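Local coordinates for N-acetylneuraminic acid outer membrane channel protein NanC (Escherichia coli, PDB 2WJR), which forms a monomeric outer-membrane beta-barrel channel, weakly anion-selective, that lets the sialic acid N-acetylneuraminate enter the bacterium, at residues S122-R128 with Y150-Y156. The protein carries 1 engineered substitution. Sequence-based numbering, arbitrary orientation.
Sequences SRDNVHR and YSKQNDY. With PO4 (phosphate ion), chain D.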
ATOM      1  N   SER A 122      20.183 -10.882  10.893  1.00 28.71           N
ATOM      2  CA  SER A 122      19.749 -11.448   9.624  1.00 27.89           C
ATOM      3  C   SER A 122      19.075 -10.333   8.833  1.00 26.84           C
ATOM      4  O   SER A 122      19.262  -9.159   9.143  1.00 25.98           O
ATOM      5  CB  SER A 122      18.820 -12.635   9.881  1.00 28.06           C
ATOM      6  OG  SER A 122      18.348 -13.218   8.673  1.00 28.68           O
ATOM      7  N   ARG A 123      18.273 -10.704   7.841  1.00 25.42           N
ATOM      8  CA  ARG A 123      17.604  -9.737   6.984  1.00 24.72           C
ATOM      9  C   ARG A 123      16.112 -10.061   6.928  1.00 23.12           C
ATOM     10  O   ARG A 123      15.721 -11.170   6.577  1.00 22.75           O
ATOM     11  CB  ARG A 123      18.223  -9.823   5.597  1.00 25.67           C
ATOM     12  CG  ARG A 123      18.476  -8.526   4.940  1.00 27.68           C
ATOM     13  CD  ARG A 123      19.096  -8.736   3.569  1.00 29.09           C
ATOM     14  NE  ARG A 123      20.550  -8.826   3.628  1.00 30.21           N
ATOM     15  CZ  ARG A 123      21.373  -7.790   3.783  1.00 29.55           C
ATOM     16  NH1 ARG A 123      20.904  -6.560   3.911  1.00 28.55           N
ATOM     17  NH2 ARG A 123      22.679  -7.998   3.821  1.00 31.80           N
ATOM     18  N   ASP A 124      15.299  -9.076   7.258  1.00 21.36           N
ATOM     19  CA  ASP A 124      13.883  -9.270   7.407  1.00 20.84           C
ATOM     20  C   ASP A 124      13.230  -8.982   6.050  1.00 19.94           C
ATOM     21  O   ASP A 124      12.576  -7.968   5.857  1.00 19.27           O
ATOM     22  CB  ASP A 124      13.306  -8.389   8.499  1.00 20.87           C
ATOM     23  CG  ASP A 124      11.802  -8.473   8.578  1.00 21.04           C
ATOM     24  OD1 ASP A 124      11.252  -9.580   8.404  1.00 23.21           O
ATOM     25  OD2 ASP A 124      11.171  -7.428   8.800  1.00 20.32           O
ATOM     26  N   ASN A 125      13.401  -9.934   5.161  1.00 19.03           N
ATOM     27  CA  ASN A 125      12.869  -9.832   3.803  1.00 19.03           C
ATOM     28  C   ASN A 125      11.467 -10.418   3.779  1.00 19.22           C
ATOM     29  O   ASN A 125      11.119 -11.308   4.584  1.00 18.81           O
ATOM     30  CB  ASN A 125      13.761 -10.558   2.828  1.00 19.29           C
ATOM     31  CG  ASN A 125      15.183 -10.073   2.869  1.00 20.33           C
ATOM     32  OD1 ASN A 125      15.441  -8.873   3.076  1.00 21.70           O
ATOM     33  ND2 ASN A 125      16.133 -11.002   2.675  1.00 20.83           N
ATOM     34  N   VAL A 126      10.644  -9.912   2.861  1.00 18.48           N
ATOM     35  CA  VAL A 126       9.243 -10.214   2.876  1.00 18.26           C
ATOM     36  C   VAL A 126       8.697 -10.536   1.476  1.00 19.03           C
ATOM     37  O   VAL A 126       9.057  -9.883   0.496  1.00 18.51           O
ATOM     38  CB  VAL A 126       8.459  -9.040   3.457  1.00 18.79           C
ATOM     39  CG1 VAL A 126       6.953  -9.237   3.186  1.00 17.62           C
ATOM     40  CG2 VAL A 126       8.739  -8.882   4.966  1.00 19.31           C
ATOM     41  N   HIS A 127       7.845 -11.552   1.407  1.00 19.02           N
ATOM     42  CA  HIS A 127       7.095 -11.886   0.188  1.00 19.23           C
ATOM     43  C   HIS A 127       5.733 -11.276   0.320  1.00 18.91           C
ATOM     44  O   HIS A 127       5.029 -11.572   1.279  1.00 19.20           O
ATOM     45  CB  HIS A 127       6.908 -13.388   0.058  1.00 19.47           C
ATOM     46  CG  HIS A 127       8.176 -14.157  -0.122  1.00 20.75           C
ATOM     47  ND1 HIS A 127       8.919 -14.114  -1.281  1.00 21.68           N
ATOM     48  CD2 HIS A 127       8.818 -15.020   0.706  1.00 23.15           C
ATOM     49  CE1 HIS A 127       9.978 -14.890  -1.154  1.00 24.56           C
ATOM     50  NE2 HIS A 127       9.938 -15.457   0.041  1.00 22.97           N
ATOM     51  N   ARG A 128       5.331 -10.429  -0.630  1.00 18.53           N
ATOM     52  CA  ARG A 128       4.078  -9.704  -0.512  1.00 18.01           C
ATOM     53  C   ARG A 128       3.204  -9.817  -1.784  1.00 18.03           C
ATOM     54  O   ARG A 128       3.678  -9.615  -2.905  1.00 16.76           O
ATOM     55  CB  ARG A 128       4.325  -8.232  -0.171  1.00 17.96           C
ATOM     56  CG  ARG A 128       3.051  -7.417  -0.153  1.00 17.47           C
ATOM     57  CD  ARG A 128       3.283  -5.979   0.175  1.00 19.58           C
ATOM     58  NE  ARG A 128       2.029  -5.218   0.049  1.00 19.45           N
ATOM     59  CZ  ARG A 128       1.612  -4.238   0.853  1.00 18.88           C
ATOM     60  NH1 ARG A 128       2.331  -3.845   1.908  1.00 19.51           N
ATOM     61  NH2 ARG A 128       0.441  -3.663   0.602  1.00 18.74           N
ATOM     62  N   TYR A 150       1.214 -10.876   3.287  1.00 18.18           N
ATOM     63  CA  TYR A 150       2.664 -10.929   3.279  1.00 18.24           C
ATOM     64  C   TYR A 150       3.187 -11.888   4.330  1.00 18.17           C
ATOM     65  O   TYR A 150       2.553 -12.094   5.360  1.00 17.43           O
ATOM     66  CB  TYR A 150       3.311  -9.554   3.422  1.00 18.26           C
ATOM     67  CG  TYR A 150       2.634  -8.573   4.324  1.00 19.44           C
ATOM     68  CD1 TYR A 150       2.590  -8.778   5.698  1.00 18.45           C
ATOM     69  CD2 TYR A 150       2.087  -7.412   3.826  1.00 20.43           C
ATOM     70  CE1 TYR A 150       2.017  -7.855   6.548  1.00 19.70           C
ATOM     71  CE2 TYR A 150       1.503  -6.482   4.658  1.00 20.48           C
ATOM     72  CZ  TYR A 150       1.462  -6.708   6.035  1.00 22.04           C
ATOM     73  OH  TYR A 150       0.863  -5.792   6.884  1.00 21.57           O
ATOM     74  N   SER A 151       4.332 -12.460   4.021  1.00 19.24           N
ATOM     75  CA  SER A 151       4.966 -13.467   4.879  1.00 20.41           C
ATOM     76  C   SER A 151       6.455 -13.242   4.944  1.00 19.99           C
ATOM     77  O   SER A 151       7.065 -12.701   4.025  1.00 20.02           O
ATOM     78  CB  SER A 151       4.688 -14.871   4.332  1.00 20.91           C
ATOM     79  OG  SER A 151       5.292 -15.025   3.072  1.00 24.67           O
ATOM     80  N   LYS A 152       7.047 -13.669   6.055  1.00 20.41           N
ATOM     81  CA  LYS A 152       8.462 -13.506   6.295  1.00 20.48           C
ATOM     82  C   LYS A 152       9.267 -14.576   5.624  1.00 20.78           C
ATOM     83  O   LYS A 152       8.921 -15.764   5.677  1.00 21.00           O
ATOM     84  CB  LYS A 152       8.754 -13.565   7.808  1.00 20.60           C
ATOM     85  CG  LYS A 152       7.975 -12.590   8.638  1.00 19.47           C
ATOM     86  CD  LYS A 152       8.357 -11.175   8.319  1.00 21.18           C
ATOM     87  CE  LYS A 152       8.007 -10.194   9.409  1.00 21.31           C
ATOM     88  NZ  LYS A 152       8.507  -8.854   9.094  1.00 21.05           N
ATOM     89  N   GLN A 153      10.372 -14.173   5.009  1.00 20.67           N
ATOM     90  CA  GLN A 153      11.286 -15.139   4.441  1.00 21.98           C
ATOM     91  C   GLN A 153      12.159 -15.771   5.557  1.00 22.18           C
ATOM     92  O   GLN A 153      12.471 -16.960   5.514  1.00 21.37           O
ATOM     93  CB  GLN A 153      12.164 -14.470   3.390  1.00 21.78           C
ATOM     94  CG  GLN A 153      13.235 -15.342   2.787  1.00 24.67           C
ATOM     95  CD  GLN A 153      13.920 -14.666   1.613  1.00 30.02           C
ATOM     96  OE1 GLN A 153      14.391 -13.525   1.719  1.00 29.79           O
ATOM     97  NE2 GLN A 153      13.966 -15.360   0.481  1.00 33.31           N
ATOM     98  N   ASN A 154      12.546 -14.957   6.530  1.00 22.49           N
ATOM     99  CA  ASN A 154      13.533 -15.363   7.553  1.00 22.54           C
ATOM    100  C   ASN A 154      12.899 -15.412   8.943  1.00 23.11           C
ATOM    101  O   ASN A 154      11.677 -15.353   9.070  1.00 22.70           O
ATOM    102  CB  ASN A 154      14.736 -14.421   7.482  1.00 21.80           C
ATOM    103  CG  ASN A 154      15.546 -14.618   6.232  1.00 21.82           C
ATOM    104  OD1 ASN A 154      15.737 -15.748   5.791  1.00 24.07           O
ATOM    105  ND2 ASN A 154      16.032 -13.520   5.639  1.00 25.18           N
ATOM    106  N   ASP A 155      13.708 -15.510  10.002  1.00 23.05           N
ATOM    107  CA  ASP A 155      13.167 -15.799  11.337  1.00 23.77           C
ATOM    108  C   ASP A 155      12.706 -14.545  12.064  1.00 23.33           C
ATOM    109  O   ASP A 155      13.293 -14.133  13.059  1.00 23.34           O
ATOM    110  CB  ASP A 155      14.218 -16.573  12.165  1.00 24.21           C
ATOM    111  CG  ASP A 155      13.696 -17.019  13.510  1.00 26.95           C
ATOM    112  OD1 ASP A 155      12.453 -17.089  13.687  1.00 24.94           O
ATOM    113  OD2 ASP A 155      14.551 -17.309  14.400  1.00 28.28           O
ATOM    114  N   TYR A 156      11.640 -13.943  11.544  1.00 23.12           N
ATOM    115  CA  TYR A 156      11.028 -12.757  12.102  1.00 22.83           C
ATOM    116  C   TYR A 156       9.539 -12.947  12.212  1.00 22.94           C
ATOM    117  O   TYR A 156       8.991 -13.907  11.681  1.00 23.31           O
ATOM    118  CB  TYR A 156      11.297 -11.554  11.205  1.00 23.02           C
ATOM    119  CG  TYR A 156      12.748 -11.199  11.068  1.00 21.36           C
ATOM    120  CD1 TYR A 156      13.354 -10.323  11.961  1.00 20.08           C
ATOM    121  CD2 TYR A 156      13.503 -11.708  10.045  1.00 21.39           C
ATOM    122  CE1 TYR A 156      14.695  -9.992  11.840  1.00 20.31           C
ATOM    123  CE2 TYR A 156      14.819 -11.374   9.901  1.00 20.21           C
ATOM    124  CZ  TYR A 156      15.414 -10.516  10.818  1.00 21.20           C
ATOM    125  OH  TYR A 156      16.722 -10.184  10.644  1.00 21.63           O
TER
HETATM  126  P   PO4 D1218      21.662 -12.140   5.540  1.00 62.98           P
HETATM  127  O1  PO4 D1218      22.828 -13.030   5.179  1.00 62.56           O
HETATM  128  O2  PO4 D1218      21.337 -11.310   4.317  1.00 62.04           O
HETATM  129  O3  PO4 D1218      20.458 -12.991   5.917  1.00 62.22           O
HETATM  130  O4  PO4 D1218      22.055 -11.264   6.713  1.00 60.96           O
HETATM  131  O   HOH W   1      16.572 -15.054  10.170  1.00 23.46           O
HETATM  132  O   HOH W   2      11.814 -12.013   7.062  1.00 22.54           O
HETATM  133  O   HOH W   3      11.671 -17.545   0.636  1.00 39.96           O
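With CG trans to its own backbone N (chi1 174°), Asp124 sets its carboxylate against Lys152, whose chain bends at chi2 (-66°) and ends with its ammonium beside that carboxylate. The salt bridge runs from Lys152 NZ to the syn lone pair of Asp124 OD1, 2.9 Å away; OD2 takes a weak bond from the same nitrogen and pairs with Lys110. Asp124 CB sits over one face of the Tyr156 ring, 3.5 Å from its centroid and almost on the normal, a CH-pi contact, while Tyr156 OH bonds Gln114 O. Were Tyr156 an alanine, Asp124 CB would probably lose the ring face it rests on and Gln114 O its hydroxyl partner. These side chains lie at the extracellular end of the antiparallel hairpin of strands 126-136 and 141-152 in the KdgM-family barrel, where His127 and Ser151 form a hydrogen-bonded pair with both N-to-O distances 3.0 Å. Past the strands the pairing carries on through Gln153 N to Asn125 O. Asn125 ND2 reaches Gln153 OE1 at 3.2 Å, nearly along the C=O axis, the two amide planes turned 68° apart; Tyr107 OH also bonds that oxygen, and Asn125 OD1 accepts from Lys110 N. Farther out, Asn154 ND2 points straight at Arg123 O, but the modelled 2.5 Å is doubtfully short.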